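Local structure of putative secreted protein (Streptomyces coelicolor A3, 2QF9) at residues A[132-135]-A[136-140]. The protein is of unknown function but belongs to the DUF305 family of the ferritin clan and is probably secreted, with a mainly helical bundle fold. Sequence-based numbering, arbitrary orientation.
Sequences KGCV and ERCTV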
ATOM      1  N   LYS A 132      16.904   6.147  11.785  1.00 14.76           N
ATOM      2  CA  LYS A 132      18.036   6.921  12.293  1.00 15.84           C
ATOM      3  C   LYS A 132      19.332   6.477  11.633  1.00 16.08           C
ATOM      4  O   LYS A 132      20.187   7.326  11.314  1.00 16.37           O
ATOM      5  CB  LYS A 132      18.129   6.826  13.822  1.00 15.51           C
ATOM      6  CG  LYS A 132      17.147   7.712  14.551  1.00 17.38           C
ATOM      7  CD  LYS A 132      17.298   7.539  16.066  1.00 18.58           C
ATOM      8  CE  LYS A 132      16.373   8.459  16.845  1.00 21.57           C
ATOM      9  NZ  LYS A 132      16.454   8.137  18.325  1.00 23.20           N
ATOM     10  N   GLY A 133      19.474   5.164  11.413  1.00 15.30           N
ATOM     11  CA  GLY A 133      20.644   4.603  10.735  1.00 16.16           C
ATOM     12  C   GLY A 133      20.778   5.147   9.316  1.00 16.01           C
ATOM     13  O   GLY A 133      21.879   5.474   8.865  1.00 16.20           O
ATOM     14  N   CYS A 134      19.658   5.230   8.603  1.00 15.59           N
ATOM     15  CA  CYS A 134      19.652   5.810   7.258  1.00 16.05           C
ATOM     16  C   CYS A 134      19.912   7.330   7.290  1.00 16.58           C
ATOM     17  O   CYS A 134      20.630   7.849   6.439  1.00 16.40           O
ATOM     18  CB  CYS A 134      18.350   5.467   6.523  1.00 16.32           C
ATOM     19  SG  CYS A 134      18.174   6.148   4.835  1.00 15.95           S
ATOM     20  N   VAL A 135      19.359   8.045   8.274  1.00 16.89           N
ATOM     21  CA  VAL A 135      19.632   9.485   8.385  1.00 18.11           C
ATOM     22  C   VAL A 135      21.167   9.696   8.491  1.00 18.88           C
ATOM     23  O   VAL A 135      21.728  10.611   7.869  1.00 19.11           O
ATOM     24  CB  VAL A 135      18.827  10.178   9.545  1.00 17.92           C
ATOM     25  CG1 VAL A 135      19.249  11.646   9.716  1.00 19.75           C
ATOM     26  CG2 VAL A 135      17.336  10.126   9.266  1.00 18.33           C
ATOM     27  N   GLU A 136      21.831   8.823   9.238  1.00 19.45           N
ATOM     28  CA  GLU A 136      23.294   8.860   9.368  1.00 21.74           C
ATOM     29  C   GLU A 136      24.058   8.410   8.118  1.00 21.05           C
ATOM     30  O   GLU A 136      25.049   9.045   7.744  1.00 21.55           O
ATOM     31  CB  GLU A 136      23.730   8.015  10.564  1.00 21.76           C
ATOM     32  CG  GLU A 136      25.245   7.944  10.789  1.00 24.95           C
ATOM     33  CD  GLU A 136      25.602   7.007  11.922  1.00 25.33           C
ATOM     34  OE1 GLU A 136      24.854   6.983  12.927  1.00 30.19           O
ATOM     35  OE2 GLU A 136      26.629   6.296  11.809  1.00 31.92           O
ATOM     36  N   ARG A 137      23.606   7.329   7.470  1.00 19.26           N
ATOM     37  CA  ARG A 137      24.440   6.607   6.503  1.00 19.21           C
ATOM     38  C   ARG A 137      24.004   6.726   5.030  1.00 18.74           C
ATOM     39  O   ARG A 137      24.838   6.608   4.121  1.00 19.02           O
ATOM     40  CB  ARG A 137      24.522   5.122   6.867  1.00 19.04           C
ATOM     41  CG  ARG A 137      25.198   4.800   8.201  1.00 19.94           C
ATOM     42  CD  ARG A 137      25.129   3.312   8.470  1.00 23.46           C
ATOM     43  NE  ARG A 137      25.833   2.933   9.696  1.00 27.82           N
ATOM     44  CZ  ARG A 137      27.092   2.497   9.734  1.00 31.05           C
ATOM     45  NH1 ARG A 137      27.799   2.387   8.616  1.00 31.51           N
ATOM     46  NH2 ARG A 137      27.656   2.176  10.897  1.00 32.90           N
ATOM     47  N   CYS A 138      22.703   6.901   4.789  1.00 18.03           N
ATOM     48  CA  CYS A 138      22.201   7.060   3.421  1.00 17.27           C
ATOM     49  C   CYS A 138      22.800   8.284   2.727  1.00 17.56           C
ATOM     50  O   CYS A 138      23.142   9.293   3.381  1.00 16.80           O
ATOM     51  CB  CYS A 138      20.677   7.158   3.403  1.00 17.19           C
ATOM     52  SG  CYS A 138      19.871   5.568   3.812  1.00 18.14           S
ATOM     53  N   THR A 139      22.897   8.181   1.405  1.00 17.45           N
ATOM     54  CA  THR A 139      23.453   9.248   0.564  1.00 18.26           C
ATOM     55  C   THR A 139      22.430   9.852  -0.419  1.00 17.67           C
ATOM     56  O   THR A 139      22.623  10.963  -0.927  1.00 18.48           O
ATOM     57  CB  THR A 139      24.713   8.759  -0.215  1.00 18.56           C
ATOM     58  OG1 THR A 139      24.327   7.835  -1.240  1.00 21.26           O
ATOM     59  CG2 THR A 139      25.712   8.077   0.709  1.00 19.31           C
ATOM     60  N   VAL A 140      21.352   9.119  -0.699  1.00 16.75           N
ATOM     61  CA  VAL A 140      20.312   9.586  -1.608  1.00 16.50           C
ATOM     62  C   VAL A 140      19.340  10.518  -0.874  1.00 16.43           C
ATOM     63  O   VAL A 140      18.715  10.132   0.126  1.00 16.40           O
ATOM     64  CB  VAL A 140      19.541   8.396  -2.263  1.00 16.08           C
ATOM     65  CG1 VAL A 140      18.377   8.906  -3.082  1.00 16.70           C
ATOM     66  CG2 VAL A 140      20.474   7.543  -3.121  1.00 16.49           C
TER
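Lys132 starts the contact through its backbone: its carbonyl O takes the N-H of Glu136 at 3.0 Å, a bond of the regular helical i to i+4 pattern, and its extended side chain leads off from the helix. One residue on, the O of Gly133 accepts from Arg137 N at 2.9 Å in a more bent bond. The aliphatic root of Arg137 lies against the same oxygen, CB at 3.3 Å from Gly133 O and CG a little farther, before the extended chain carries the guanidinium group away. Cys134 then ties the end of the helix to the residue that leaves it. Its SG, anti to the backbone N (chi1 179°), is bonded to Cys138 SG at 2.1 Å. Cys138 meets it with SG turned to the side of its own N (chi1 -70°), and these two settings bring the sulfurs together. The CB-SG-SG-CB torsion is -117°. This i to i+4 disulfide spans the last turn of helix 109-137, in a helical bundle consistent with the ferritin clan. Cys138 is where the backbone leaves helical angles, yet its N still donates to Cys134 O at 2.8 Å. The same pair of residues is therefore joined twice, covalently through sulfur and by a main-chain hydrogen bond, and Cys134 O also receives a weak second bond from Arg137 N at 3.2 Å. Both cysteines are buried: Phe12 of helix 8-31 touches the two of them, while Ala147 and Lys144 of helix 141-167 pack on Cys134 and Cys138 respectively. Val135 closes the first segment, its side chain packing on Arg148 of helix 141-167. Beyond the bridge, Asp9 holds the connection to that helix, accepting from the N of Val140, its N-cap residue, and hydrogen-bonding Thr139 OG1.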